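Local atomic coordinates of fimbrial structural subunit (Actinomyces naeslundii, PDB entry 3QDH), a protein that forms the shaft of Actinomyces type 2 fimbriae and mediates interactions with streptococci and host cells during oral biofilm development. Residues A[177-182]-A[215-220]; A[159-164]-A[269-274]; A[184-189]-A[249-254]. One frame throughout, in Å; residues are numbered along the deposited sequence.

All three contacts lie in the C-terminal SpaA-like module of the chain, and they differ in depth and chemistry. Contact 1 joins two loops at one end of the module; half of its touching residues are exposed, and polar bonds around one threonine hold it. Contact 2 is the most buried (four of six touching residues), an apolar meeting of strands from two facing sheets. Contact 3 pairs two strands within one of those sheets by a backbone ladder. Strands 245-254 and 268-274 are neighbours, so contacts 2 and 3 share a sheet, with a probable bond from Thr269 N to Leu250 O. Gln182 of contact 1 continues the pairing of contact 3, through Thr253 and Lys254.

Contact 1. Residues A[177-182]-A[215-220]; sequences GLQGAQ and TDAQGA
Thr215 reaches segment 177-182 with its hydroxyl, which sits between two backbone groups. OG1 donates to Leu178 O at 2.7 Å, in the carbonyl plane and on a lone pair, and accepts from Ala181 N at 3.0 Å through a bent bond (135° at the hydrogen). A chi1 of 59° places OG1 between the backbone N and the carbonyl carbon of its own residue, turned into the curve of residues 178-181. The threonine backbone adds a straight bond from Gly180 N to Thr215 O (3.0 Å, 175°) and one from Thr215 N to Ala181 O, four bonds in all. Further along, Gln179 lays its extended side chain over the start of the next turn: CB lies 3.3 Å from Asp216 O and OE1 3.6 Å from Ala217 CA. Gly177 CA approaches Gln218 O at 3.3 Å in a CA-H...O contact. What shapes the second segment is Asp216, whose OD1 accepts from Ala220 N at 2.8 Å, while Gly219 N bonds to Asp216 O. Backbone bonds from Lys165 to both Leu178 and Gly219 tie the loops to strand 154-165. The Asp216-Gly219 unit is a type I beta turn, here linking strands 213-214 and 220-230 of the prealbumin-like fold.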
loop_
_atom_site.group_PDB
_atom_site.type_symbol
_atom_site.label_atom_id
_atom_site.label_comp_id
_atom_site.label_asym_id
_atom_site.label_seq_id
_atom_site.Cartn_x
_atom_site.Cartn_y
_atom_site.Cartn_z
ATOM N N GLY A 177 27.136 21.147 5.930
ATOM C CA GLY A 177 26.291 20.149 6.576
ATOM C C GLY A 177 26.901 19.566 7.836
ATOM O O GLY A 177 28.117 19.383 7.918
ATOM N N LEU A 178 26.050 19.265 8.814
ATOM C CA LEU A 178 26.491 18.697 10.089
ATOM C C LEU A 178 26.045 17.243 10.266
ATOM O O LEU A 178 24.842 16.945 10.331
ATOM C CB LEU A 178 26.000 19.550 11.266
ATOM C CG LEU A 178 26.270 21.059 11.262
ATOM C CD1 LEU A 178 25.644 21.691 12.491
ATOM C CD2 LEU A 178 27.764 21.370 11.205
ATOM N N GLN A 179 27.037 16.356 10.354
ATOM C CA GLN A 179 26.839 14.923 10.538
ATOM C C GLN A 179 26.437 14.578 11.975
ATOM O O GLN A 179 26.838 15.260 12.931
ATOM C CB GLN A 179 28.131 14.185 10.162
ATOM C CG GLN A 179 28.014 12.664 10.041
ATOM C CD GLN A 179 29.269 12.007 9.477
ATOM O OE1 GLN A 179 30.301 12.656 9.280
ATOM N NE2 GLN A 179 29.184 10.708 9.215
ATOM N N GLY A 180 25.638 13.523 12.118
ATOM C CA GLY A 180 25.352 12.935 13.421
ATOM C C GLY A 180 24.169 13.525 14.159
ATOM O O GLY A 180 23.866 13.106 15.273
ATOM N N ALA A 181 23.508 14.509 13.553
ATOM C CA ALA A 181 22.268 15.038 14.099
ATOM C C ALA A 181 21.180 13.976 13.953
ATOM O O ALA A 181 21.132 13.262 12.950
ATOM C CB ALA A 181 21.871 16.315 13.384
ATOM N N GLN A 182 20.324 13.863 14.962
ATOM C CA GLN A 182 19.291 12.833 14.958
ATOM C C GLN A 182 17.873 13.398 15.015
ATOM O O GLN A 182 17.590 14.328 15.771
ATOM C CB GLN A 182 19.545 11.786 16.049
ATOM C CG GLN A 182 20.713 10.853 15.725
ATOM C CD GLN A 182 20.865 9.698 16.702
ATOM O OE1 GLN A 182 20.233 9.663 17.757
ATOM N NE2 GLN A 182 21.716 8.743 16.350
ATOM N N THR A 215 21.756 12.370 10.150
ATOM C CA THR A 215 22.370 13.130 9.062
ATOM C C THR A 215 23.749 12.575 8.717
ATOM O O THR A 215 24.533 12.220 9.608
ATOM C CB THR A 215 22.510 14.632 9.411
ATOM O OG1 THR A 215 23.311 14.782 10.590
ATOM C CG2 THR A 215 21.145 15.272 9.644
ATOM N N ASP A 216 24.034 12.500 7.420
ATOM C CA ASP A 216 25.304 11.968 6.937
ATOM C C ASP A 216 26.390 13.050 6.923
ATOM O O ASP A 216 26.191 14.141 7.465
ATOM C CB ASP A 216 25.137 11.307 5.556
ATOM C CG ASP A 216 24.487 12.225 4.520
ATOM O OD1 ASP A 216 24.499 13.465 4.688
ATOM O OD2 ASP A 216 23.968 11.694 3.516
ATOM N N ALA A 217 27.527 12.743 6.300
ATOM C CA ALA A 217 28.668 13.668 6.238
ATOM C C ALA A 217 28.311 15.031 5.638
ATOM O O ALA A 217 28.928 16.046 5.983
ATOM C CB ALA A 217 29.829 13.029 5.476
ATOM N N GLN A 218 27.305 15.049 4.761
ATOM C CA GLN A 218 26.844 16.281 4.111
ATOM C C GLN A 218 25.694 16.934 4.876
ATOM O O GLN A 218 25.114 17.925 4.424
ATOM C CB GLN A 218 26.434 16.012 2.656
ATOM C CG GLN A 218 27.444 15.188 1.843
ATOM C CD GLN A 218 28.843 15.793 1.838
ATOM O OE1 GLN A 218 29.837 15.085 2.018
ATOM N NE2 GLN A 218 28.926 17.107 1.631
ATOM N N GLY A 219 25.377 16.374 6.041
ATOM C CA GLY A 219 24.309 16.881 6.895
ATOM C C GLY A 219 22.920 16.560 6.370
ATOM O O GLY A 219 21.952 17.214 6.750
ATOM N N ALA A 220 22.826 15.544 5.513
ATOM C CA ALA A 220 21.572 15.210 4.825
ATOM C C ALA A 220 20.886 13.951 5.354
ATOM O O ALA A 220 21.550 12.968 5.693
ATOM C CB ALA A 220 21.811 15.082 3.316
#

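Contact 2. Residues A[159-164]-A[269-274]; sequences GDLLIK and TPVKIE
Ile273 bears on both Gly159 and Leu161, and its two branches divide the work. From CB, the CG2 methyl stands anti to the backbone N and rests on the glycine backbone, 3.7 Å from Gly159 CA. The other branch leaves through CG1, which lies anti to the carbonyl carbon (chi1 -52°), and ends in CD1. That methyl meets Leu161 twice, at CB and at CD1, both 3.8 Å away, and it also lies 4.0 Å from Asp160 O. The two side chains cross at about a right angle, so Ile273 abuts the flank of the leucine. Leu161 CD1 reaches on toward Val271 CB at 4.3 Å. These residues face each other from separate sheets of the beta sandwich in the SpaA-like prealbumin fold: strand 159-164 pairs with strands 220-230 and 283-285, whereas strand 269-274 pairs with strand 245-254, and the two short segments run at 137° with axes 5.8 Å apart at their closest. Leu226 and Ile228 also pack on Ile273, and Tyr248 touches both Val271 and Ile273. At the margin, a water is hydrogen-bonded to Asp160 O and to Glu274 N, each at 2.9 Å. Asp160 N, buried here, has no partner in the model.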
loop_
_atom_site.group_PDB
_atom_site.type_symbol
_atom_site.label_atom_id
_atom_site.label_comp_id
_atom_site.label_asym_id
_atom_site.label_seq_id
_atom_site.Cartn_x
_atom_site.Cartn_y
_atom_site.Cartn_z
ATOM N N GLY A 159 5.202 11.202 -1.327
ATOM C CA GLY A 159 6.185 12.252 -1.559
ATOM C C GLY A 159 7.448 12.006 -0.759
ATOM O O GLY A 159 7.482 11.157 0.136
ATOM N N ASP A 160 8.493 12.756 -1.078
ATOM C CA ASP A 160 9.774 12.567 -0.412
ATOM C C ASP A 160 10.136 13.777 0.444
ATOM O O ASP A 160 9.467 14.811 0.396
ATOM C CB ASP A 160 10.874 12.236 -1.429
ATOM C CG ASP A 160 11.017 13.285 -2.512
ATOM O OD1 ASP A 160 10.499 14.408 -2.351
ATOM O OD2 ASP A 160 11.662 12.980 -3.538
ATOM N N LEU A 161 11.183 13.628 1.246
ATOM C CA LEU A 161 11.638 14.691 2.132
ATOM C C LEU A 161 13.155 14.658 2.181
ATOM O O LEU A 161 13.748 13.600 2.402
ATOM C CB LEU A 161 11.050 14.504 3.536
ATOM C CG LEU A 161 11.406 15.492 4.657
ATOM C CD1 LEU A 161 10.821 16.873 4.395
ATOM C CD2 LEU A 161 10.919 14.954 6.001
ATOM N N LEU A 162 13.774 15.812 1.941
ATOM C CA LEU A 162 15.215 15.958 2.122
ATOM C C LEU A 162 15.461 16.958 3.245
ATOM O O LEU A 162 15.026 18.109 3.174
ATOM C CB LEU A 162 15.903 16.381 0.818
ATOM C CG LEU A 162 17.424 16.624 0.770
ATOM C CD1 LEU A 162 18.243 15.553 1.504
ATOM C CD2 LEU A 162 17.907 16.758 -0.679
ATOM N N ILE A 163 16.127 16.482 4.294
ATOM C CA ILE A 163 16.464 17.289 5.461
ATOM C C ILE A 163 17.951 17.643 5.385
ATOM O O ILE A 163 18.778 16.789 5.060
ATOM C CB ILE A 163 16.160 16.520 6.777
ATOM C CG1 ILE A 163 14.682 16.109 6.830
ATOM C CG2 ILE A 163 16.529 17.356 8.005
ATOM C CD1 ILE A 163 14.396 14.910 7.727
ATOM N N LYS A 164 18.280 18.902 5.665
ATOM C CA LYS A 164 19.679 19.325 5.775
ATOM C C LYS A 164 19.945 20.047 7.096
ATOM O O LYS A 164 19.314 21.066 7.394
ATOM C CB LYS A 164 20.099 20.198 4.585
ATOM C CG LYS A 164 21.614 20.391 4.465
ATOM C CD LYS A 164 21.996 21.112 3.184
ATOM C CE LYS A 164 23.508 21.222 3.046
ATOM N NZ LYS A 164 23.910 21.730 1.700
ATOM N N THR A 269 9.742 20.775 14.043
ATOM C CA THR A 269 9.532 21.423 12.748
ATOM C C THR A 269 8.362 20.798 11.971
ATOM O O THR A 269 8.361 19.592 11.712
ATOM C CB THR A 269 10.821 21.385 11.889
ATOM O OG1 THR A 269 11.910 21.942 12.635
ATOM C CG2 THR A 269 10.648 22.170 10.590
ATOM N N PRO A 270 7.359 21.620 11.603
ATOM C CA PRO A 270 6.287 21.157 10.716
ATOM C C PRO A 270 6.779 21.038 9.275
ATOM O O PRO A 270 7.421 21.957 8.768
ATOM C CB PRO A 270 5.234 22.272 10.817
ATOM C CG PRO A 270 5.625 23.093 12.013
ATOM C CD PRO A 270 7.114 22.993 12.076
ATOM N N VAL A 271 6.482 19.915 8.623
ATOM C CA VAL A 271 6.890 19.703 7.227
ATOM C C VAL A 271 5.711 19.348 6.306
ATOM O O VAL A 271 4.885 18.501 6.642
ATOM C CB VAL A 271 8.025 18.642 7.093
ATOM C CG1 VAL A 271 9.321 19.158 7.708
ATOM C CG2 VAL A 271 7.627 17.310 7.729
ATOM N N LYS A 272 5.657 20.012 5.152
ATOM C CA LYS A 272 4.618 19.792 4.142
ATOM C C LYS A 272 5.157 18.925 3.005
ATOM O O LYS A 272 5.981 19.373 2.199
ATOM C CB LYS A 272 4.104 21.137 3.604
ATOM C CG LYS A 272 2.973 21.042 2.569
ATOM C CD LYS A 272 2.493 22.428 2.115
ATOM C CE LYS A 272 3.469 23.087 1.135
ATOM N NZ LYS A 272 3.252 24.560 0.976
ATOM N N ILE A 273 4.689 17.680 2.958
ATOM C CA ILE A 273 5.105 16.713 1.939
ATOM C C ILE A 273 4.178 16.797 0.726
ATOM O O ILE A 273 2.963 16.670 0.864
ATOM C CB ILE A 273 5.093 15.260 2.502
ATOM C CG1 ILE A 273 5.897 15.154 3.811
ATOM C CG2 ILE A 273 5.560 14.251 1.454
ATOM C CD1 ILE A 273 7.368 15.570 3.721
ATOM N N GLU A 274 4.759 16.995 -0.455
ATOM C CA GLU A 274 3.982 17.164 -1.681
ATOM C C GLU A 274 4.296 16.070 -2.700
ATOM O O GLU A 274 5.353 15.442 -2.633
ATOM C CB GLU A 274 4.210 18.556 -2.284
ATOM C CG GLU A 274 3.876 19.704 -1.330
ATOM C CD GLU A 274 3.347 20.937 -2.042
ATOM O OE1 GLU A 274 3.997 21.407 -3.004
ATOM O OE2 GLU A 274 2.278 21.444 -1.629
HETATM O O HOH W 1 7.599 16.808 -0.681
#

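Contact 3. Residues A[184-189]-A[249-254]; sequences QLYKAK and VLVETK
Gln184 and Tyr186 form antiparallel hydrogen-bonded pairs with Val251 and Val249, flanking the non-hydrogen-bonded pair of Leu185 with Leu250, and the strand axes run at 148°. All four ladder bonds are short; Gln184 N donates to Val251 O at 2.8 Å, and Val251 N donates back to Gln184 O at 2.9 Å. On the face bearing Gln184 and Tyr186, the tyrosine ring leans across its diagonal neighbour: CD1 lies 3.7 Å from Val251 CG2, approached obliquely, while Val249 O sits at the ring edge near its plane. The CG of Tyr186 is anti to its carbonyl carbon (chi1 -71°), which directs the ring toward Val251. Gln184 crosses Thr253 at about a right angle, its CG 3.8 Å from the threonine CG2. Ala188 CB closes the far end against Val249 CG2 at 3.9 Å. On the opposite face, Leu185 CD2 touches Leu250 CD1 at 3.8 Å. Beyond the ladder, Thr253 and Lys254 both oppose Gln182 in a classic beta bulge. The leucine face packs inward on Leu161 and Ile163 of strand 154-165, whereas on the tyrosine face Pro204 touches both Gln184 and Tyr186, and Lys200 makes a cation-pi contact with the ring. Strand 268-274 pairs with strand 249-254 along its other edge.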
loop_
_atom_site.group_PDB
_atom_site.type_symbol
_atom_site.label_atom_id
_atom_site.label_comp_id
_atom_site.label_asym_id
_atom_site.label_seq_id
_atom_site.Cartn_x
_atom_site.Cartn_y
_atom_site.Cartn_z
ATOM N N GLN A 184 13.382 12.384 14.385
ATOM C CA GLN A 184 12.293 11.410 14.337
ATOM C C GLN A 184 11.071 12.064 13.687
ATOM O O GLN A 184 10.812 13.250 13.899
ATOM C CB GLN A 184 11.946 10.903 15.745
ATOM C CG GLN A 184 13.047 10.072 16.410
ATOM C CD GLN A 184 12.546 9.229 17.569
ATOM O OE1 GLN A 184 11.826 9.710 18.445
ATOM N NE2 GLN A 184 12.943 7.960 17.585
ATOM N N LEU A 185 10.337 11.293 12.885
ATOM C CA LEU A 185 9.160 11.805 12.177
ATOM C C LEU A 185 7.852 11.343 12.809
ATOM O O LEU A 185 7.707 10.175 13.177
ATOM C CB LEU A 185 9.197 11.405 10.697
ATOM C CG LEU A 185 10.009 12.293 9.753
ATOM C CD1 LEU A 185 10.444 11.515 8.519
ATOM C CD2 LEU A 185 9.230 13.554 9.364
ATOM N N TYR A 186 6.905 12.271 12.918
ATOM C CA TYR A 186 5.600 11.990 13.510
ATOM C C TYR A 186 4.453 12.369 12.577
ATOM O O TYR A 186 4.578 13.277 11.749
ATOM C CB TYR A 186 5.434 12.739 14.841
ATOM C CG TYR A 186 6.280 12.219 15.989
ATOM C CD1 TYR A 186 7.574 12.704 16.206
ATOM C CD2 TYR A 186 5.779 11.261 16.875
ATOM C CE1 TYR A 186 8.352 12.241 17.269
ATOM C CE2 TYR A 186 6.550 10.788 17.941
ATOM C CZ TYR A 186 7.834 11.282 18.133
ATOM O OH TYR A 186 8.601 10.815 19.183
ATOM N N LYS A 187 3.335 11.663 12.726
ATOM C CA LYS A 187 2.070 12.060 12.120
ATOM C C LYS A 187 1.606 13.383 12.741
ATOM O O LYS A 187 1.684 13.559 13.957
ATOM C CB LYS A 187 1.019 10.972 12.357
ATOM C CG LYS A 187 -0.374 11.321 11.859
ATOM C CD LYS A 187 -1.427 10.410 12.463
ATOM C CE LYS A 187 -2.829 10.874 12.095
ATOM N NZ LYS A 187 -3.168 12.195 12.697
ATOM N N ALA A 188 1.145 14.308 11.902
ATOM C CA ALA A 188 0.578 15.578 12.363
ATOM C C ALA A 188 -0.900 15.415 12.721
ATOM O O ALA A 188 -1.600 14.594 12.123
ATOM C CB ALA A 188 0.751 16.655 11.302
ATOM N N LYS A 189 -1.365 16.199 13.696
ATOM C CA LYS A 189 -2.761 16.150 14.145
ATOM C C LYS A 189 -3.689 16.691 13.061
ATOM O O LYS A 189 -4.634 16.016 12.652
ATOM C CB LYS A 189 -2.942 16.921 15.459
ATOM C CG LYS A 189 -3.981 16.314 16.410
ATOM C CD LYS A 189 -4.365 17.276 17.528
ATOM C CE LYS A 189 -5.349 18.342 17.039
ATOM N NZ LYS A 189 -5.809 19.253 18.132
ATOM N N VAL A 249 5.321 16.048 11.283
ATOM C CA VAL A 249 6.045 16.780 12.327
ATOM C C VAL A 249 7.437 16.175 12.539
ATOM O O VAL A 249 7.574 15.003 12.908
ATOM C CB VAL A 249 5.246 16.819 13.658
ATOM C CG1 VAL A 249 6.062 17.476 14.771
ATOM C CG2 VAL A 249 3.925 17.555 13.469
ATOM N N LEU A 250 8.462 16.986 12.288
ATOM C CA LEU A 250 9.852 16.572 12.467
ATOM C C LEU A 250 10.381 17.024 13.829
ATOM O O LEU A 250 10.272 18.194 14.187
ATOM C CB LEU A 250 10.721 17.128 11.335
ATOM C CG LEU A 250 12.174 16.661 11.229
ATOM C CD1 LEU A 250 12.254 15.177 10.900
ATOM C CD2 LEU A 250 12.925 17.485 10.187
ATOM N N VAL A 251 10.945 16.084 14.580
ATOM C CA VAL A 251 11.470 16.356 15.917
ATOM C C VAL A 251 12.965 16.040 15.960
ATOM O O VAL A 251 13.371 14.923 15.643
ATOM C CB VAL A 251 10.724 15.526 17.002
ATOM C CG1 VAL A 251 11.342 15.737 18.389
ATOM C CG2 VAL A 251 9.242 15.882 17.024
ATOM N N GLU A 252 13.777 17.026 16.343
ATOM C CA GLU A 252 15.204 16.792 16.583
ATOM C C GLU A 252 15.403 16.145 17.954
ATOM O O GLU A 252 14.972 16.682 18.978
ATOM C CB GLU A 252 16.023 18.084 16.459
ATOM C CG GLU A 252 17.511 17.825 16.202
ATOM C CD GLU A 252 18.384 19.078 16.211
ATOM O OE1 GLU A 252 17.860 20.211 16.109
ATOM O OE2 GLU A 252 19.619 18.919 16.310
ATOM N N THR A 253 16.042 14.981 17.959
ATOM C CA THR A 253 16.221 14.199 19.178
ATOM C C THR A 253 17.647 14.277 19.730
ATOM O O THR A 253 17.869 14.068 20.929
ATOM C CB THR A 253 15.826 12.730 18.959
ATOM O OG1 THR A 253 16.376 12.263 17.719
ATOM C CG2 THR A 253 14.300 12.589 18.926
ATOM N N LYS A 254 18.605 14.574 18.852
ATOM C CA LYS A 254 20.008 14.720 19.244
ATOM C C LYS A 254 20.731 15.739 18.365
ATOM O O LYS A 254 20.719 15.644 17.128
ATOM C CB LYS A 254 20.739 13.370 19.210
ATOM C CG LYS A 254 22.122 13.388 19.879
ATOM C CD LYS A 254 22.918 12.114 19.619
ATOM C CE LYS A 254 23.629 12.139 18.269
ATOM N NZ LYS A 254 24.683 13.199 18.163
#